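PDB 3SFW: dihydropyrimidinase from Brevibacillus agri, which catalyses the reversible hydrolytic ring opening of dihydropyrimidines such as dihydrouracil, probably using its zinc centre to activate water, as in related cyclic amidohydrolases. Local coordinates for residues D20-G32 with G383-L395. Numbering follows the deposited sequence.
Sequences DVLIDGEKVVAIG and GTIAVGSDADIVL
Val21 and Ile23 turn their branched side chains from the hairpin 20-32 onto the segment 383-395, a loop that runs into strand 393-403, joining N-terminal and C-terminal parts of the chain in the beta domain that accompanies the TIM barrel of amidohydrolases. CG1 of Val21 lies 4.3 Å from CD1 of Ile393, at the start of that strand. CG1, CG2 and CD1 of Ile23 all lie against the CB of Ala391, CG2 nearest at 3.7 Å; a longer side chain would probably run into the hairpin here. The type II' turn from Asp24 to Lys27 has glycine at its positive-phi corner, Gly25, and presents the carbonyl of Glu26, whose O accepts a bond from Ala391 N at 2.8 Å. The carboxylate of Glu26 pairs instead with Arg451 and Arg433. The backbone of Lys27 makes a single beta bridge to that of Asp390, while its extended aliphatic chain runs past Gly388 and Ser389 and a water links its NZ to Gly388 O; NZ does not meet the carboxylate of Asp390, which pairs with Lys382. Val28 is gripped through both backbone polar groups: its N reaches Ser389 O at 3.0 Å, while its O receives Gly388 N. With CG1 anti to the backbone N (chi1 174°), CB and CG1 lie against Ala386 O and CG2 is directed to Ala391 and Ile393. Replacing Val28 by alanine would remove both methyls and is likely to open a gap beside Ile393 CD1 and thin the packing against the Ala386 carbonyl. After the classic bulge of Val29 and Ala30 opposite Leu22, the strand edge pairs with a neighbouring subunit, extending the sheet across the interface. Val387 packs here through CG2, 3.8 Å from Val29 O. Farther along, Ile31 reaches across with CD1, 4.3 Å from CG2 of Ile385.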
ATOM      1  N   ASP A  20     -29.793  31.601  20.737  1.00 16.25           N
ATOM      2  CA  ASP A  20     -29.519  31.697  22.166  1.00 17.64           C
ATOM      3  C   ASP A  20     -29.600  30.336  22.846  1.00 15.65           C
ATOM      4  O   ASP A  20     -30.356  29.441  22.431  1.00 17.35           O
ATOM      5  CB  ASP A  20     -30.494  32.651  22.821  1.00 18.29           C
ATOM      6  CG  ASP A  20     -30.438  34.060  22.223  1.00 20.32           C
ATOM      7  OD1 ASP A  20     -29.477  34.413  21.501  1.00 22.82           O
ATOM      8  OD2 ASP A  20     -31.416  34.782  22.451  1.00 24.23           O
ATOM      9  N   VAL A  21     -28.882  30.195  23.942  1.00 15.40           N
ATOM     10  CA  VAL A  21     -28.886  28.930  24.691  1.00 13.44           C
ATOM     11  C   VAL A  21     -29.348  29.201  26.102  1.00 16.71           C
ATOM     12  O   VAL A  21     -28.820  30.092  26.765  1.00 16.22           O
ATOM     13  CB  VAL A  21     -27.458  28.319  24.710  1.00 15.59           C
ATOM     14  CG1 VAL A  21     -27.392  27.051  25.580  1.00 16.59           C
ATOM     15  CG2 VAL A  21     -27.015  27.999  23.272  1.00 14.74           C
ATOM     16  N   LEU A  22     -30.334  28.424  26.551  1.00 15.08           N
ATOM     17  CA  LEU A  22     -30.856  28.531  27.909  1.00 16.82           C
ATOM     18  C   LEU A  22     -30.401  27.372  28.775  1.00 14.68           C
ATOM     19  O   LEU A  22     -30.601  26.186  28.425  1.00 15.81           O
ATOM     20  CB  LEU A  22     -32.400  28.578  27.879  1.00 15.49           C
ATOM     21  CG  LEU A  22     -33.073  28.676  29.263  1.00 17.15           C
ATOM     22  CD1 LEU A  22     -32.607  30.010  29.892  1.00 16.96           C
ATOM     23  CD2 LEU A  22     -34.612  28.698  29.024  1.00 16.15           C
ATOM     24  N   ILE A  23     -29.726  27.714  29.877  1.00 14.74           N
ATOM     25  CA  ILE A  23     -29.258  26.735  30.844  1.00 13.38           C
ATOM     26  C   ILE A  23     -30.139  26.813  32.081  1.00 14.35           C
ATOM     27  O   ILE A  23     -30.532  27.901  32.476  1.00 16.39           O
ATOM     28  CB  ILE A  23     -27.808  27.102  31.271  1.00 13.04           C
ATOM     29  CG1 ILE A  23     -26.849  26.973  30.069  1.00 13.59           C
ATOM     30  CG2 ILE A  23     -27.306  26.154  32.397  1.00 13.85           C
ATOM     31  CD1 ILE A  23     -25.486  27.668  30.295  1.00 13.85           C
ATOM     32  N   ASP A  24     -30.510  25.667  32.643  1.00 16.13           N
ATOM     33  CA  ASP A  24     -31.261  25.653  33.921  1.00 19.03           C
ATOM     34  C   ASP A  24     -30.552  24.666  34.819  1.00 17.22           C
ATOM     35  O   ASP A  24     -30.429  23.495  34.488  1.00 15.02           O
ATOM     36  CB  ASP A  24     -32.722  25.224  33.697  1.00 20.72           C
ATOM     37  CG  ASP A  24     -33.602  25.391  34.964  1.00 26.64           C
ATOM     38  OD1 ASP A  24     -33.100  25.804  36.016  1.00 23.36           O
ATOM     39  OD2 ASP A  24     -34.815  25.162  34.873  1.00 29.66           O
ATOM     40  N   GLY A  25     -29.883  25.170  35.851  1.00 17.16           N
ATOM     41  CA  GLY A  25     -29.138  24.262  36.688  1.00 15.24           C
ATOM     42  C   GLY A  25     -27.859  23.814  35.949  1.00 15.37           C
ATOM     43  O   GLY A  25     -27.095  24.651  35.501  1.00 17.37           O
ATOM     44  N   GLU A  26     -27.668  22.504  35.810  1.00 12.81           N
ATOM     45  CA  GLU A  26     -26.392  21.968  35.273  1.00 12.55           C
ATOM     46  C   GLU A  26     -26.456  21.712  33.760  1.00 14.84           C
ATOM     47  O   GLU A  26     -25.446  21.335  33.167  1.00 15.99           O
ATOM     48  CB  GLU A  26     -26.033  20.677  35.981  1.00 16.64           C
ATOM     49  CG  GLU A  26     -25.814  20.838  37.508  1.00 18.43           C
ATOM     50  CD  GLU A  26     -24.996  19.698  38.078  1.00 21.17           C
ATOM     51  OE1 GLU A  26     -25.236  18.553  37.717  1.00 23.42           O
ATOM     52  OE2 GLU A  26     -24.070  19.968  38.825  1.00 27.23           O
ATOM     53  N   LYS A  27     -27.636  21.877  33.177  1.00 15.75           N
ATOM     54  CA  LYS A  27     -27.928  21.312  31.843  1.00 15.39           C
ATOM     55  C   LYS A  27     -28.514  22.346  30.888  1.00 14.75           C
ATOM     56  O   LYS A  27     -29.150  23.342  31.293  1.00 15.18           O
ATOM     57  CB  LYS A  27     -28.893  20.144  31.990  1.00 20.42           C
ATOM     58  CG  LYS A  27     -28.135  18.861  32.383  1.00 23.66           C
ATOM     59  CD  LYS A  27     -29.049  17.717  32.548  1.00 29.58           C
ATOM     60  CE  LYS A  27     -28.400  16.647  33.368  1.00 30.06           C
ATOM     61  NZ  LYS A  27     -29.410  15.546  33.571  1.00 37.10           N
ATOM     62  N   VAL A  28     -28.254  22.146  29.603  1.00 13.03           N
ATOM     63  CA  VAL A  28     -28.912  22.957  28.594  1.00 12.50           C
ATOM     64  C   VAL A  28     -30.352  22.485  28.463  1.00 13.14           C
ATOM     65  O   VAL A  28     -30.590  21.283  28.409  1.00 15.28           O
ATOM     66  CB  VAL A  28     -28.202  22.784  27.244  1.00 13.41           C
ATOM     67  CG1 VAL A  28     -28.991  23.517  26.135  1.00 12.95           C
ATOM     68  CG2 VAL A  28     -26.739  23.342  27.337  1.00 11.57           C
ATOM     69  N   VAL A  29     -31.306  23.422  28.529  1.00 14.02           N
ATOM     70  CA  VAL A  29     -32.738  23.060  28.451  1.00 15.68           C
ATOM     71  C   VAL A  29     -33.460  23.612  27.228  1.00 14.79           C
ATOM     72  O   VAL A  29     -34.521  23.081  26.851  1.00 16.69           O
ATOM     73  CB  VAL A  29     -33.526  23.436  29.760  1.00 16.42           C
ATOM     74  CG1 VAL A  29     -32.980  22.631  30.942  1.00 15.30           C
ATOM     75  CG2 VAL A  29     -33.490  24.931  29.986  1.00 17.63           C
ATOM     76  N   ALA A  30     -32.899  24.626  26.579  1.00 15.67           N
ATOM     77  CA  ALA A  30     -33.498  25.138  25.337  1.00 17.35           C
ATOM     78  C   ALA A  30     -32.498  25.852  24.491  1.00 17.92           C
ATOM     79  O   ALA A  30     -31.529  26.443  24.991  1.00 15.34           O
ATOM     80  CB  ALA A  30     -34.710  26.110  25.669  1.00 18.93           C
ATOM     81  N   ILE A  31     -32.742  25.848  23.183  1.00 13.49           N
ATOM     82  CA  ILE A  31     -31.957  26.629  22.284  1.00 12.61           C
ATOM     83  C   ILE A  31     -32.959  27.219  21.311  1.00 15.67           C
ATOM     84  O   ILE A  31     -33.904  26.539  20.922  1.00 14.86           O
ATOM     85  CB  ILE A  31     -30.957  25.741  21.534  1.00 12.93           C
ATOM     86  CG1 ILE A  31     -30.058  24.985  22.563  1.00 12.92           C
ATOM     87  CG2 ILE A  31     -30.159  26.617  20.517  1.00 15.15           C
ATOM     88  CD1 ILE A  31     -29.081  23.923  21.808  1.00 14.98           C
ATOM     89  N   GLY A  32     -32.761  28.472  20.932  1.00 16.56           N
ATOM     90  CA  GLY A  32     -33.809  29.141  20.174  1.00 18.27           C
ATOM     91  C   GLY A  32     -33.463  30.559  19.857  1.00 22.98           C
ATOM     92  O   GLY A  32     -32.689  31.196  20.560  1.00 20.20           O
ATOM     93  N   GLY A 383     -19.558  16.844  25.476  1.00 10.09           N
ATOM     94  CA  GLY A 383     -18.947  16.813  24.143  1.00 10.90           C
ATOM     95  C   GLY A 383     -19.816  17.510  23.118  1.00 11.92           C
ATOM     96  O   GLY A 383     -19.543  17.457  21.944  1.00 15.12           O
ATOM     97  N   THR A 384     -20.923  18.087  23.560  1.00 10.40           N
ATOM     98  CA  THR A 384     -21.753  18.827  22.591  1.00 11.74           C
ATOM     99  C   THR A 384     -22.512  19.998  23.228  1.00 13.86           C
ATOM    100  O   THR A 384     -22.434  20.240  24.462  1.00 13.82           O
ATOM    101  CB  THR A 384     -22.739  17.885  21.892  1.00 16.24           C
ATOM    102  OG1 THR A 384     -23.314  18.538  20.726  1.00 18.50           O
ATOM    103  CG2 THR A 384     -23.811  17.400  22.904  1.00 15.26           C
ATOM    104  N   ILE A 385     -23.219  20.740  22.385  1.00 11.62           N
ATOM    105  CA  ILE A 385     -24.182  21.701  22.875  1.00 12.73           C
ATOM    106  C   ILE A 385     -25.572  21.328  22.374  1.00 12.23           C
ATOM    107  O   ILE A 385     -25.845  21.479  21.214  1.00 15.83           O
ATOM    108  CB  ILE A 385     -23.817  23.127  22.446  1.00 11.95           C
ATOM    109  CG1 ILE A 385     -22.484  23.553  23.107  1.00  9.70           C
ATOM    110  CG2 ILE A 385     -24.954  24.125  22.901  1.00 13.30           C
ATOM    111  CD1 ILE A 385     -22.011  24.927  22.673  1.00 10.26           C
ATOM    112  N   ALA A 386     -26.348  20.709  23.261  1.00 14.08           N
ATOM    113  CA  ALA A 386     -27.660  20.178  22.888  1.00 14.41           C
ATOM    114  C   ALA A 386     -28.513  20.088  24.112  1.00 12.93           C
ATOM    115  O   ALA A 386     -27.996  19.921  25.214  1.00 14.57           O
ATOM    116  CB  ALA A 386     -27.495  18.780  22.210  1.00 12.87           C
ATOM    117  N   VAL A 387     -29.835  20.163  23.923  1.00 12.59           N
ATOM    118  CA  VAL A 387     -30.739  19.907  25.019  1.00 13.79           C
ATOM    119  C   VAL A 387     -30.435  18.590  25.705  1.00 14.72           C
ATOM    120  O   VAL A 387     -30.284  17.538  25.049  1.00 16.21           O
ATOM    121  CB  VAL A 387     -32.218  19.948  24.544  1.00 14.04           C
ATOM    122  CG1 VAL A 387     -33.160  19.599  25.690  1.00 15.57           C
ATOM    123  CG2 VAL A 387     -32.516  21.354  24.068  1.00 12.92           C
ATOM    124  N   GLY A 388     -30.353  18.658  27.029  1.00 13.37           N
ATOM    125  CA  GLY A 388     -30.051  17.513  27.875  1.00 14.12           C
ATOM    126  C   GLY A 388     -28.566  17.262  28.195  1.00 13.39           C
ATOM    127  O   GLY A 388     -28.257  16.482  29.088  1.00 17.53           O
ATOM    128  N   SER A 389     -27.679  17.946  27.492  1.00 14.85           N
ATOM    129  CA  SER A 389     -26.233  17.849  27.735  1.00 15.69           C
ATOM    130  C   SER A 389     -25.839  18.736  28.921  1.00 12.62           C
ATOM    131  O   SER A 389     -26.522  19.709  29.237  1.00 12.96           O
ATOM    132  CB  SER A 389     -25.484  18.221  26.448  1.00 22.81           C
ATOM    133  OG  SER A 389     -25.761  17.167  25.479  1.00 27.36           O
ATOM    134  N   ASP A 390     -24.792  18.337  29.628  1.00 12.51           N
ATOM    135  CA  ASP A 390     -24.228  19.234  30.671  1.00  9.83           C
ATOM    136  C   ASP A 390     -23.861  20.549  29.983  1.00 11.82           C
ATOM    137  O   ASP A 390     -23.347  20.564  28.855  1.00 12.73           O
ATOM    138  CB  ASP A 390     -22.961  18.612  31.265  1.00 11.84           C
ATOM    139  CG  ASP A 390     -23.243  17.519  32.270  1.00 16.95           C
ATOM    140  OD1 ASP A 390     -24.437  17.161  32.489  1.00 14.71           O
ATOM    141  OD2 ASP A 390     -22.251  16.936  32.794  1.00 14.60           O
ATOM    142  N   ALA A 391     -24.088  21.661  30.684  1.00 10.19           N
ATOM    143  CA  ALA A 391     -23.832  22.958  30.137  1.00 12.84           C
ATOM    144  C   ALA A 391     -22.333  23.237  30.305  1.00 14.43           C
ATOM    145  O   ALA A 391     -21.936  24.015  31.169  1.00 12.79           O
ATOM    146  CB  ALA A 391     -24.678  23.997  30.916  1.00 13.13           C
ATOM    147  N   ASP A 392     -21.531  22.604  29.456  1.00 10.24           N
ATOM    148  CA  ASP A 392     -20.069  22.719  29.496  1.00 10.88           C
ATOM    149  C   ASP A 392     -19.719  23.442  28.198  1.00 10.48           C
ATOM    150  O   ASP A 392     -19.798  22.860  27.081  1.00 13.11           O
ATOM    151  CB  ASP A 392     -19.410  21.323  29.476  1.00 10.24           C
ATOM    152  CG  ASP A 392     -19.491  20.584  30.809  1.00 11.50           C
ATOM    153  OD1 ASP A 392     -20.371  20.899  31.664  1.00 11.37           O
ATOM    154  OD2 ASP A 392     -18.736  19.592  30.926  1.00 10.82           O
ATOM    155  N   ILE A 393     -19.559  24.756  28.301  1.00 11.87           N
ATOM    156  CA  ILE A 393     -19.585  25.613  27.148  1.00 11.53           C
ATOM    157  C   ILE A 393     -18.447  26.630  27.247  1.00 12.54           C
ATOM    158  O   ILE A 393     -18.173  27.170  28.321  1.00 12.10           O
ATOM    159  CB  ILE A 393     -20.952  26.361  27.085  1.00 11.12           C
ATOM    160  CG1 ILE A 393     -22.063  25.335  26.883  1.00 14.35           C
ATOM    161  CG2 ILE A 393     -20.951  27.462  25.909  1.00 11.66           C
ATOM    162  CD1 ILE A 393     -23.467  25.925  27.019  1.00 13.86           C
ATOM    163  N   VAL A 394     -17.825  26.916  26.106  1.00 13.35           N
ATOM    164  CA  VAL A 394     -16.767  27.926  26.028  1.00 10.95           C
ATOM    165  C   VAL A 394     -17.251  29.086  25.181  1.00 13.43           C
ATOM    166  O   VAL A 394     -17.763  28.880  24.069  1.00 13.59           O
ATOM    167  CB  VAL A 394     -15.496  27.324  25.399  1.00 11.22           C
ATOM    168  CG1 VAL A 394     -14.427  28.399  25.233  1.00 10.76           C
ATOM    169  CG2 VAL A 394     -14.980  26.189  26.287  1.00 13.07           C
ATOM    170  N   LEU A 395     -17.089  30.318  25.693  1.00 11.64           N
ATOM    171  CA  LEU A 395     -17.291  31.486  24.878  1.00 13.18           C
ATOM    172  C   LEU A 395     -15.934  31.880  24.309  1.00 12.61           C
ATOM    173  O   LEU A 395     -15.008  32.183  25.077  1.00 12.58           O
ATOM    174  CB  LEU A 395     -17.852  32.642  25.737  1.00 12.26           C
ATOM    175  CG  LEU A 395     -19.219  32.422  26.404  1.00 19.38           C
ATOM    176  CD1 LEU A 395     -19.845  33.768  26.803  1.00 18.44           C
ATOM    177  CD2 LEU A 395     -20.131  31.624  25.611  1.00 23.24           C
TER
HETATM  178  O   HOH W   1     -30.104  15.016  30.539  1.00 34.17           O